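Local coordinates for protein histone acetyltransferase HPA2 and related acetyltransferases (Corynebacterium glutamicum ATCC 13032, PDB 2QEC) that probably transfers an acyl group, as acetyl-CoA-dependent N-acetyltransferases of the GNAT family do, at residues Phe119-Leu128 / Arg153-Glu162; Lys44-Lys55 / Pro96-Gly103. The protein carries 1 engineered substitution. All blocks are in the same frame, centred on the assembly; numbering follows the deposited sequence.

Contact 1: Phe119-Leu128 / Arg153-Glu162; sequences FHPKFPHWYL and RAGDEAIYLE. With EDO (1,2-ethanediol), chain F; EDO (1,2-ethanediol), chain J.
The imidazole of His120 lies over one face of the Tyr160 ring, His120 NE2 coming to 3.3 Å from Tyr160 CE2 with the two planes 35° apart. This cluster belongs to the tightly packed part of a contact between the parallel neighbours 126-128 and 159-162, strands of a beta-alpha-beta unit. In GNAT relatives this pair splays apart and acetyl-CoA binds in the gap, as is probably so here. Trp126 N donates to Ala158 O, Tyr160 N to Trp126 O at 2.8 Å, and Leu128 N to Tyr160 O. Tyr160, with CG anti to its backbone N (chi1 177°), reaches along the sheet face that also carries Tyr127, and Pro121 CD closes on Tyr160 CD1 at 3.5 Å. Strand 178-183 adds Ile183. Histidine suits position 120, flat enough to lie on the tyrosine yet polar at both nitrogens: His120 ND1 is hydrogen-bonded to His125 NE2 at 3.0 Å, while His125 ND1 donates, in its ring plane, to Phe123 O. That chain fixes the rotation of both imidazoles.

On the opposite sheet face the buried Trp126 packs as closely: Ala154, small enough to let the indole close in, sets CB over its five-membered ring, and Arg153 passes CG and NE by Trp126 CH2 while its charged end pairs with Asp64.

The solvent side is looser. Water 2 links Pro124 O to Ala158 N, and exposed Glu157, beside an ethanediol, takes an in-plane 2.8 Å bond at OE1 from Trp126 NE1. Gly155, just past the last helical residue, takes a positive phi that glycine tolerates easily, in the type II' turn from Ala154 to Glu157.

Water 1 sits at His120 NE2. Glu162 OE2 takes the Tyr160 hydroxyl proton in a bond modelled unusually short, a donation that may help offset the closeness of Glu192 to OE1.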
loop_
_atom_site.group_PDB
_atom_site.type_symbol
_atom_site.label_atom_id
_atom_site.label_comp_id
_atom_site.label_asym_id
_atom_site.label_seq_id
_atom_site.Cartn_x
_atom_site.Cartn_y
_atom_site.Cartn_z
ATOM N N PHE A 119 -2.143 6.148 -7.466
ATOM C CA PHE A 119 -1.134 5.371 -6.740
ATOM C C PHE A 119 -1.418 5.258 -5.244
ATOM O O PHE A 119 -0.715 4.542 -4.546
ATOM C CB PHE A 119 0.234 5.994 -6.992
ATOM C CG PHE A 119 0.705 5.833 -8.405
ATOM C CD1 PHE A 119 1.313 4.667 -8.816
ATOM C CD2 PHE A 119 0.522 6.850 -9.341
ATOM C CE1 PHE A 119 1.742 4.496 -10.104
ATOM C CE2 PHE A 119 0.947 6.674 -10.654
ATOM C CZ PHE A 119 1.569 5.502 -11.031
ATOM N N HIS A 120 -2.466 5.930 -4.757
ATOM C CA HIS A 120 -2.921 5.766 -3.397
ATOM C C HIS A 120 -3.523 4.377 -3.214
ATOM O O HIS A 120 -4.380 3.945 -3.985
ATOM C CB HIS A 120 -4.002 6.769 -2.990
ATOM C CG HIS A 120 -3.558 8.193 -3.008
ATOM N ND1 HIS A 120 -3.834 9.077 -1.981
ATOM C CD2 HIS A 120 -2.886 8.906 -3.946
ATOM C CE1 HIS A 120 -3.332 10.255 -2.275
ATOM N NE2 HIS A 120 -2.757 10.187 -3.459
ATOM N N PRO A 121 -3.104 3.690 -2.179
ATOM C CA PRO A 121 -3.765 2.411 -1.882
ATOM C C PRO A 121 -5.295 2.550 -1.700
ATOM O O PRO A 121 -5.803 3.602 -1.326
ATOM C CB PRO A 121 -3.028 1.916 -0.624
ATOM C CG PRO A 121 -1.685 2.689 -0.664
ATOM C CD PRO A 121 -2.039 4.012 -1.215
ATOM N N LYS A 122 -6.039 1.515 -2.073
ATOM C CA LYS A 122 -7.496 1.622 -2.104
ATOM C C LYS A 122 -8.065 1.224 -0.761
ATOM O O LYS A 122 -8.871 0.307 -0.652
ATOM C CB LYS A 122 -8.075 0.727 -3.198
ATOM C CG LYS A 122 -7.526 1.023 -4.594
ATOM C CD LYS A 122 -8.030 2.369 -5.125
ATOM C CE LYS A 122 -7.716 2.570 -6.626
ATOM N NZ LYS A 122 -8.136 3.936 -7.080
ATOM N N PHE A 123 -7.611 1.908 0.262
ATOM C CA PHE A 123 -8.025 1.676 1.636
ATOM C C PHE A 123 -8.042 3.050 2.282
ATOM O O PHE A 123 -7.301 3.923 1.852
ATOM C CB PHE A 123 -7.001 0.797 2.350
ATOM C CG PHE A 123 -6.818 -0.539 1.696
ATOM C CD1 PHE A 123 -7.711 -1.544 1.950
ATOM C CD2 PHE A 123 -5.792 -0.761 0.778
ATOM C CE1 PHE A 123 -7.581 -2.791 1.321
ATOM C CE2 PHE A 123 -5.650 -1.968 0.157
ATOM C CZ PHE A 123 -6.547 -2.995 0.448
ATOM N N PRO A 124 -8.892 3.250 3.306
ATOM C CA PRO A 124 -9.014 4.598 3.897
ATOM C C PRO A 124 -7.721 5.077 4.494
ATOM O O PRO A 124 -6.978 4.300 5.119
ATOM C CB PRO A 124 -10.087 4.422 4.984
ATOM C CG PRO A 124 -10.811 3.138 4.607
ATOM C CD PRO A 124 -9.802 2.271 3.934
ATOM N N HIS A 125 -7.406 6.351 4.259
ATOM C CA HIS A 125 -6.187 6.894 4.758
ATOM C C HIS A 125 -6.247 8.393 4.789
ATOM O O HIS A 125 -6.970 9.009 3.995
ATOM C CB HIS A 125 -4.988 6.481 3.864
ATOM C CG HIS A 125 -5.100 6.929 2.433
ATOM N ND1 HIS A 125 -5.769 6.180 1.487
ATOM C CD2 HIS A 125 -4.623 8.022 1.782
ATOM C CE1 HIS A 125 -5.716 6.809 0.322
ATOM N NE2 HIS A 125 -5.016 7.922 0.469
ATOM N N TRP A 126 -5.418 8.984 5.651
ATOM C CA TRP A 126 -5.085 10.410 5.551
ATOM C C TRP A 126 -4.058 10.622 4.435
ATOM O O TRP A 126 -3.283 9.744 4.151
ATOM C CB TRP A 126 -4.470 10.921 6.846
ATOM C CG TRP A 126 -5.413 10.942 7.999
ATOM C CD1 TRP A 126 -5.864 9.867 8.731
ATOM C CD2 TRP A 126 -6.072 12.076 8.502
ATOM N NE1 TRP A 126 -6.753 10.293 9.691
ATOM C CE2 TRP A 126 -6.870 11.658 9.582
ATOM C CE3 TRP A 126 -6.013 13.468 8.182
ATOM C CZ2 TRP A 126 -7.625 12.555 10.327
ATOM C CZ3 TRP A 126 -6.771 14.331 8.913
ATOM C CH2 TRP A 126 -7.553 13.881 9.980
ATOM N N TYR A 127 -4.070 11.787 3.793
ATOM C CA TYR A 127 -3.050 12.123 2.795
ATOM C C TYR A 127 -2.397 13.406 3.214
ATOM O O TYR A 127 -3.090 14.369 3.334
ATOM C CB TYR A 127 -3.704 12.332 1.429
ATOM C CG TYR A 127 -2.846 12.843 0.278
ATOM C CD1 TYR A 127 -1.533 12.428 0.101
ATOM C CD2 TYR A 127 -3.370 13.749 -0.651
ATOM C CE1 TYR A 127 -0.773 12.885 -0.932
ATOM C CE2 TYR A 127 -2.617 14.198 -1.691
ATOM C CZ TYR A 127 -1.330 13.753 -1.841
ATOM O OH TYR A 127 -0.565 14.217 -2.872
ATOM N N LEU A 128 -1.082 13.383 3.381
ATOM C CA LEU A 128 -0.290 14.588 3.547
ATOM C C LEU A 128 0.121 15.070 2.180
ATOM O O LEU A 128 1.018 14.478 1.564
ATOM C CB LEU A 128 0.927 14.303 4.417
ATOM C CG LEU A 128 1.855 15.516 4.561
ATOM C CD1 LEU A 128 1.084 16.722 5.083
ATOM C CD2 LEU A 128 3.022 15.136 5.439
ATOM N N ARG A 153 -3.143 13.471 15.257
ATOM C CA ARG A 153 -4.560 13.530 14.826
ATOM C C ARG A 153 -5.020 12.277 14.094
ATOM O O ARG A 153 -6.159 11.812 14.256
ATOM C CB ARG A 153 -4.786 14.760 13.952
ATOM C CG ARG A 153 -6.214 14.896 13.417
ATOM C CD ARG A 153 -6.403 16.273 12.810
ATOM N NE ARG A 153 -5.395 16.354 11.764
ATOM C CZ ARG A 153 -4.700 17.425 11.438
ATOM N NH1 ARG A 153 -4.919 18.620 12.039
ATOM N NH2 ARG A 153 -3.771 17.302 10.501
ATOM N N ALA A 154 -4.148 11.733 13.269
ATOM C CA ALA A 154 -4.462 10.530 12.546
ATOM C C ALA A 154 -4.610 9.303 13.455
ATOM O O ALA A 154 -5.354 8.359 13.129
ATOM C CB ALA A 154 -3.383 10.281 11.493
ATOM N N GLY A 155 -3.888 9.282 14.574
ATOM C CA GLY A 155 -3.999 8.192 15.568
ATOM C C GLY A 155 -3.822 6.814 15.005
ATOM O O GLY A 155 -2.779 6.510 14.463
ATOM N N ASP A 156 -4.867 5.997 15.128
ATOM C CA ASP A 156 -4.924 4.610 14.623
ATOM C C ASP A 156 -5.088 4.448 13.137
ATOM O O ASP A 156 -5.065 3.299 12.644
ATOM C CB ASP A 156 -6.124 3.869 15.254
ATOM C CG ASP A 156 -5.819 3.353 16.598
ATOM O OD1 ASP A 156 -4.661 3.611 17.033
ATOM O OD2 ASP A 156 -6.715 2.700 17.213
ATOM N N GLU A 157 -5.335 5.549 12.436
ATOM C CA GLU A 157 -5.615 5.488 11.037
ATOM C C GLU A 157 -4.306 5.571 10.228
ATOM O O GLU A 157 -3.264 6.041 10.712
ATOM C CB GLU A 157 -6.627 6.591 10.670
ATOM C CG GLU A 157 -7.980 6.416 11.422
ATOM C CD GLU A 157 -8.917 7.616 11.378
ATOM O OE1 GLU A 157 -8.482 8.783 11.219
ATOM O OE2 GLU A 157 -10.135 7.395 11.583
ATOM N N ALA A 158 -4.413 5.177 8.976
ATOM C CA ALA A 158 -3.326 5.161 7.998
ATOM C C ALA A 158 -3.053 6.548 7.391
ATOM O O ALA A 158 -3.927 7.397 7.317
ATOM C CB ALA A 158 -3.665 4.181 6.910
ATOM N N ILE A 159 -1.820 6.734 6.941
ATOM C CA ILE A 159 -1.403 7.932 6.248
ATOM C C ILE A 159 -0.610 7.532 4.976
ATOM O O ILE A 159 0.277 6.698 5.040
ATOM C CB ILE A 159 -0.505 8.787 7.128
ATOM C CG1 ILE A 159 -1.123 8.969 8.522
ATOM C CG2 ILE A 159 -0.271 10.162 6.448
ATOM C CD1 ILE A 159 -0.277 9.873 9.488
ATOM N N TYR A 160 -0.940 8.177 3.853
ATOM C CA TYR A 160 -0.175 8.139 2.591
ATOM C C TYR A 160 0.538 9.484 2.342
ATOM O O TYR A 160 0.002 10.531 2.654
ATOM C CB TYR A 160 -1.160 7.816 1.434
ATOM C CG TYR A 160 -0.570 7.791 0.033
ATOM C CD1 TYR A 160 0.093 6.699 -0.438
ATOM C CD2 TYR A 160 -0.640 8.916 -0.794
ATOM C CE1 TYR A 160 0.661 6.681 -1.734
ATOM C CE2 TYR A 160 -0.070 8.921 -2.072
ATOM C CZ TYR A 160 0.563 7.760 -2.540
ATOM O OH TYR A 160 1.130 7.720 -3.801
ATOM N N LEU A 161 1.763 9.432 1.826
ATOM C CA LEU A 161 2.447 10.566 1.304
ATOM C C LEU A 161 3.392 10.128 0.180
ATOM O O LEU A 161 3.624 8.950 -0.062
ATOM C CB LEU A 161 3.210 11.326 2.417
ATOM C CG LEU A 161 4.267 10.553 3.227
ATOM C CD1 LEU A 161 5.581 10.383 2.450
ATOM C CD2 LEU A 161 4.547 11.265 4.506
ATOM N N GLU A 162 3.925 11.106 -0.536
ATOM C CA GLU A 162 4.897 10.879 -1.602
ATOM C C GLU A 162 6.122 11.677 -1.309
ATOM O O GLU A 162 6.063 12.904 -1.350
ATOM C CB GLU A 162 4.270 11.289 -2.915
ATOM C CG GLU A 162 3.231 10.243 -3.359
ATOM C CD GLU A 162 2.220 10.755 -4.379
ATOM O OE1 GLU A 162 2.326 11.922 -4.761
ATOM O OE2 GLU A 162 1.349 9.963 -4.833
HETATM C C1 EDO F . -1.401 7.441 11.993
HETATM O O1 EDO F . -0.362 6.581 11.538
HETATM C C2 EDO F . -1.005 8.385 13.125
HETATM O O2 EDO F . -0.235 7.790 14.163
HETATM C C1 EDO J . -8.255 7.889 14.720
HETATM O O1 EDO J . -8.122 9.312 14.753
HETATM C C2 EDO J . -8.243 7.286 16.100
HETATM O O2 EDO J . -6.925 6.900 16.527
HETATM O O HOH W 1 -1.552 11.882 -4.927
HETATM O O HOH W 2 -7.033 4.813 7.867
HETATM O O HOH W 3 2.939 13.712 -0.120
#

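Contact 2: Lys44-Lys55 / Pro96-Gly103; sequences KLRALFELQIEK and PRLVSIFG
Ile101 overlaps Lys44, Ala47, Leu48 and Leu51 as a knob in a hole: its CG1 rests against Ala47 CB, its CG2 faces Leu48 CB, and its CD1 reaches the Leu48 backbone. Two helices of the GNAT domain meet here, the long helix 43-60 and the short helix 98-102, their segment axes 9.2 Å apart and antiparallel in sense but well tilted, at 143°. A beta-branched isoleucine fits the hole because it spreads two branches at once; CG1 lies anti to the carbonyl carbon (chi1 -66°) and CG2 anti to the backbone N, so both reach the long helix. Alanine at 47, with only a methyl, lets Ile101 CG1 approach its CB to 3.9 Å.

Around this knob the apolar surface continues. Leu51 forks, sending CD2 to Leu98 CD2 at 3.5 Å and CD1 to the flat face of the Arg97 guanidinium, while Leu48 CD1 meets Phe102 CZ. Leucine suits position 51 since its two methyls serve an apolar and a charged neighbour together. The aliphatic part of Lys44 runs beside the carbonyl of Ile101, whose oxygen is buried without a partner in the model; the ammonium itself bonds to Pro36 O and Pro38 O. On its other side the long helix packs against helix 14-25 through Phe49 and Ile53.

Toward solvent the grip becomes electrostatic, and less certain because Glu54 is poorly ordered. Arg97 bends at chi3 (-51°) and presents two nitrogens to the carboxylate: NH2 binds Glu54 OE2 on its syn side, and NH1 makes a weak bond to OE1. Water 4 joins Arg97 NH1 to the Ala47 carbonyl, and Leu51 CD1 lies over the centre of the guanidinium face, 3.4 Å from Arg97 CZ.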
loop_
_atom_site.group_PDB
_atom_site.type_symbol
_atom_site.label_atom_id
_atom_site.label_comp_id
_atom_site.label_asym_id
_atom_site.label_seq_id
_atom_site.Cartn_x
_atom_site.Cartn_y
_atom_site.Cartn_z
ATOM N N LYS A 44 0.491 32.149 -11.317
ATOM C CA LYS A 44 -0.369 31.011 -11.610
ATOM C C LYS A 44 -0.252 29.964 -10.480
ATOM O O LYS A 44 -1.257 29.409 -10.043
ATOM C CB LYS A 44 -0.038 30.405 -12.972
ATOM C CG LYS A 44 -0.367 31.339 -14.143
ATOM C CD LYS A 44 0.011 30.734 -15.519
ATOM C CE LYS A 44 1.513 30.824 -15.836
ATOM N NZ LYS A 44 1.826 30.641 -17.324
ATOM N N LEU A 45 0.951 29.764 -9.956
ATOM C CA LEU A 45 1.140 28.860 -8.797
ATOM C C LEU A 45 0.366 29.351 -7.580
ATOM O O LEU A 45 -0.268 28.559 -6.868
ATOM C CB LEU A 45 2.614 28.779 -8.429
ATOM C CG LEU A 45 3.038 27.904 -7.224
ATOM C CD1 LEU A 45 2.652 26.502 -7.476
ATOM C CD2 LEU A 45 4.511 27.985 -7.001
ATOM N N ARG A 46 0.484 30.648 -7.315
ATOM C CA ARG A 46 -0.301 31.322 -6.293
ATOM C C ARG A 46 -1.809 31.098 -6.439
ATOM O O ARG A 46 -2.476 30.710 -5.482
ATOM C CB ARG A 46 0.001 32.804 -6.295
ATOM C CG ARG A 46 -0.792 33.534 -5.187
ATOM C CD ARG A 46 -0.450 35.009 -5.121
ATOM N NE ARG A 46 0.961 35.172 -4.796
ATOM C CZ ARG A 46 1.480 35.167 -3.570
ATOM N NH1 ARG A 46 0.706 35.043 -2.485
ATOM N NH2 ARG A 46 2.804 35.322 -3.449
ATOM N N ALA A 47 -2.333 31.280 -7.652
ATOM C CA ALA A 47 -3.742 31.025 -7.940
ATOM C C ALA A 47 -4.109 29.569 -7.657
ATOM O O ALA A 47 -5.172 29.307 -7.115
ATOM C CB ALA A 47 -4.071 31.379 -9.387
ATOM N N LEU A 48 -3.215 28.639 -7.969
ATOM C CA LEU A 48 -3.483 27.207 -7.731
ATOM C C LEU A 48 -3.674 26.923 -6.255
ATOM O O LEU A 48 -4.652 26.295 -5.860
ATOM C CB LEU A 48 -2.354 26.318 -8.279
ATOM C CG LEU A 48 -2.478 24.806 -7.946
ATOM C CD1 LEU A 48 -3.786 24.230 -8.512
ATOM C CD2 LEU A 48 -1.320 23.985 -8.409
ATOM N N PHE A 49 -2.706 27.357 -5.454
ATOM C CA PHE A 49 -2.777 27.228 -4.000
ATOM C C PHE A 49 -4.004 27.927 -3.387
ATOM O O PHE A 49 -4.638 27.371 -2.498
ATOM C CB PHE A 49 -1.482 27.737 -3.344
ATOM C CG PHE A 49 -0.280 26.833 -3.541
ATOM C CD1 PHE A 49 -0.379 25.469 -3.342
ATOM C CD2 PHE A 49 0.956 27.348 -3.880
ATOM C CE1 PHE A 49 0.715 24.655 -3.484
ATOM C CE2 PHE A 49 2.070 26.515 -4.026
ATOM C CZ PHE A 49 1.934 25.172 -3.828
ATOM N N GLU A 50 -4.346 29.130 -3.857
ATOM C CA GLU A 50 -5.554 29.811 -3.378
ATOM C C GLU A 50 -6.814 28.982 -3.604
ATOM O O GLU A 50 -7.655 28.892 -2.719
ATOM C CB GLU A 50 -5.698 31.172 -4.031
ATOM C CG GLU A 50 -4.653 32.134 -3.556
ATOM C CD GLU A 50 -4.634 33.445 -4.304
ATOM O OE1 GLU A 50 -5.111 33.504 -5.474
ATOM O OE2 GLU A 50 -4.107 34.417 -3.714
ATOM N N LEU A 51 -6.912 28.361 -4.767
ATOM C CA LEU A 51 -8.038 27.511 -5.145
ATOM C C LEU A 51 -8.102 26.192 -4.357
ATOM O O LEU A 51 -9.177 25.782 -3.924
ATOM C CB LEU A 51 -7.942 27.197 -6.634
ATOM C CG LEU A 51 -9.019 26.296 -7.245
ATOM C CD1 LEU A 51 -10.330 27.047 -7.396
ATOM C CD2 LEU A 51 -8.558 25.781 -8.570
ATOM N N GLN A 52 -6.958 25.532 -4.196
ATOM C CA GLN A 52 -6.881 24.294 -3.422
ATOM C C GLN A 52 -7.308 24.540 -1.964
ATOM O O GLN A 52 -8.093 23.788 -1.420
ATOM C CB GLN A 52 -5.474 23.673 -3.493
ATOM C CG GLN A 52 -5.225 22.818 -4.735
ATOM C CD GLN A 52 -3.772 22.442 -4.923
ATOM O OE1 GLN A 52 -2.882 23.050 -4.357
ATOM N NE2 GLN A 52 -3.531 21.418 -5.713
ATOM N N ILE A 53 -6.810 25.595 -1.346
ATOM C CA ILE A 53 -7.205 25.933 0.021
ATOM C C ILE A 53 -8.691 26.246 0.126
ATOM O O ILE A 53 -9.384 25.757 1.012
ATOM C CB ILE A 53 -6.397 27.131 0.532
ATOM C CG1 ILE A 53 -4.968 26.689 0.832
ATOM C CG2 ILE A 53 -7.054 27.790 1.791
ATOM C CD1 ILE A 53 -4.046 27.860 1.037
ATOM N N GLU A 54 -9.176 27.054 -0.801
ATOM C CA GLU A 54 -10.525 27.587 -0.732
ATOM C C GLU A 54 -11.568 26.499 -0.971
ATOM O O GLU A 54 -12.572 26.435 -0.258
ATOM C CB GLU A 54 -10.650 28.718 -1.749
ATOM C CG GLU A 54 -12.003 29.362 -1.881
ATOM C CD GLU A 54 -12.136 30.087 -3.209
ATOM O OE1 GLU A 54 -11.347 31.031 -3.451
ATOM O OE2 GLU A 54 -13.016 29.695 -4.005
ATOM N N LYS A 55 -11.300 25.630 -1.942
ATOM C CA LYS A 55 -12.286 24.664 -2.427
ATOM C C LYS A 55 -12.041 23.225 -1.996
ATOM O O LYS A 55 -12.898 22.384 -2.191
ATOM C CB LYS A 55 -12.340 24.710 -3.961
ATOM C CG LYS A 55 -12.815 26.048 -4.538
ATOM C CD LYS A 55 -14.331 26.182 -4.463
ATOM C CE LYS A 55 -14.854 27.389 -5.252
ATOM N NZ LYS A 55 -16.297 27.242 -5.645
ATOM N N PRO A 96 -12.636 25.972 -15.095
ATOM C CA PRO A 96 -13.003 27.384 -15.258
ATOM C C PRO A 96 -11.866 28.327 -14.826
ATOM O O PRO A 96 -11.249 28.987 -15.670
ATOM C CB PRO A 96 -14.249 27.535 -14.369
ATOM C CG PRO A 96 -14.257 26.327 -13.470
ATOM C CD PRO A 96 -13.565 25.242 -14.217
ATOM N N ARG A 97 -11.592 28.368 -13.521
ATOM C CA ARG A 97 -10.416 29.055 -12.971
ATOM C C ARG A 97 -9.188 28.205 -13.261
ATOM O O ARG A 97 -8.052 28.683 -13.240
ATOM C CB ARG A 97 -10.562 29.236 -11.457
ATOM C CG ARG A 97 -9.797 30.420 -10.888
ATOM C CD ARG A 97 -9.773 30.400 -9.358
ATOM N NE ARG A 97 -11.097 30.245 -8.751
ATOM C CZ ARG A 97 -11.339 30.309 -7.443
ATOM N NH1 ARG A 97 -10.362 30.541 -6.567
ATOM N NH2 ARG A 97 -12.577 30.148 -7.005
ATOM N N LEU A 98 -9.443 26.928 -13.519
ATOM C CA LEU A 98 -8.414 25.992 -13.898
ATOM C C LEU A 98 -7.896 26.289 -15.301
ATOM O O LEU A 98 -6.717 26.068 -15.582
ATOM C CB LEU A 98 -8.959 24.571 -13.817
ATOM C CG LEU A 98 -9.451 24.168 -12.430
ATOM C CD1 LEU A 98 -10.393 22.966 -12.533
ATOM C CD2 LEU A 98 -8.268 23.892 -11.514
ATOM N N VAL A 99 -8.771 26.784 -16.180
ATOM C CA VAL A 99 -8.343 27.263 -17.498
ATOM C C VAL A 99 -7.323 28.402 -17.346
ATOM O O VAL A 99 -6.446 28.574 -18.200
ATOM C CB VAL A 99 -9.537 27.753 -18.364
ATOM N N SER A 100 -7.445 29.162 -16.256
ATOM C CA SER A 100 -6.565 30.297 -15.976
ATOM C C SER A 100 -5.206 29.874 -15.423
ATOM O O SER A 100 -4.214 30.569 -15.608
ATOM C CB SER A 100 -7.240 31.245 -14.982
ATOM O OG SER A 100 -8.548 31.586 -15.425
ATOM N N ILE A 101 -5.177 28.742 -14.729
ATOM C CA ILE A 101 -3.946 28.210 -14.133
ATOM C C ILE A 101 -3.171 27.313 -15.119
ATOM O O ILE A 101 -1.945 27.418 -15.218
ATOM C CB ILE A 101 -4.278 27.442 -12.828
ATOM C CG1 ILE A 101 -4.817 28.432 -11.767
ATOM C CG2 ILE A 101 -3.060 26.671 -12.318
ATOM C CD1 ILE A 101 -5.884 27.865 -10.828
ATOM N N PHE A 102 -3.896 26.463 -15.858
ATOM C CA PHE A 102 -3.294 25.452 -16.743
ATOM C C PHE A 102 -3.533 25.669 -18.256
ATOM O O PHE A 102 -2.863 25.044 -19.078
ATOM C CB PHE A 102 -3.829 24.049 -16.385
ATOM C CG PHE A 102 -3.743 23.701 -14.911
ATOM C CD1 PHE A 102 -2.532 23.365 -14.337
ATOM C CD2 PHE A 102 -4.885 23.686 -14.113
ATOM C CE1 PHE A 102 -2.447 23.034 -12.987
ATOM C CE2 PHE A 102 -4.810 23.362 -12.768
ATOM C CZ PHE A 102 -3.590 23.027 -12.205
ATOM N N GLY A 103 -4.482 26.528 -18.624
ATOM C CA GLY A 103 -4.977 26.572 -20.001
ATOM C C GLY A 103 -5.918 25.417 -20.291
ATOM O O GLY A 103 -6.295 25.190 -21.450
HETATM O O HOH W 4 -7.373 30.676 -7.542
#

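In the fold
Both segments of contact 2 precede those of contact 1 in the sequence. Their centres are 25 Å apart and their nearest atoms about 8 Å, so they do not touch. Strand 126-133 nevertheless connects them: its start belongs to contact 1, and further along it Tyr129 OH bonds to Gln52 of helix 43-60, the long helix of contact 2. Contact 1 joins the strands 126-133 and 159-163 that, as in GNAT relatives, probably flank the cofactor gap, and the second subunit packs on its Phe119 and Phe123; contact 2 is a surface contact that no other chain reaches. The ethanediols beside contact 1 probably come from the crystallisation liquor and are no evidence by themselves for a substrate site.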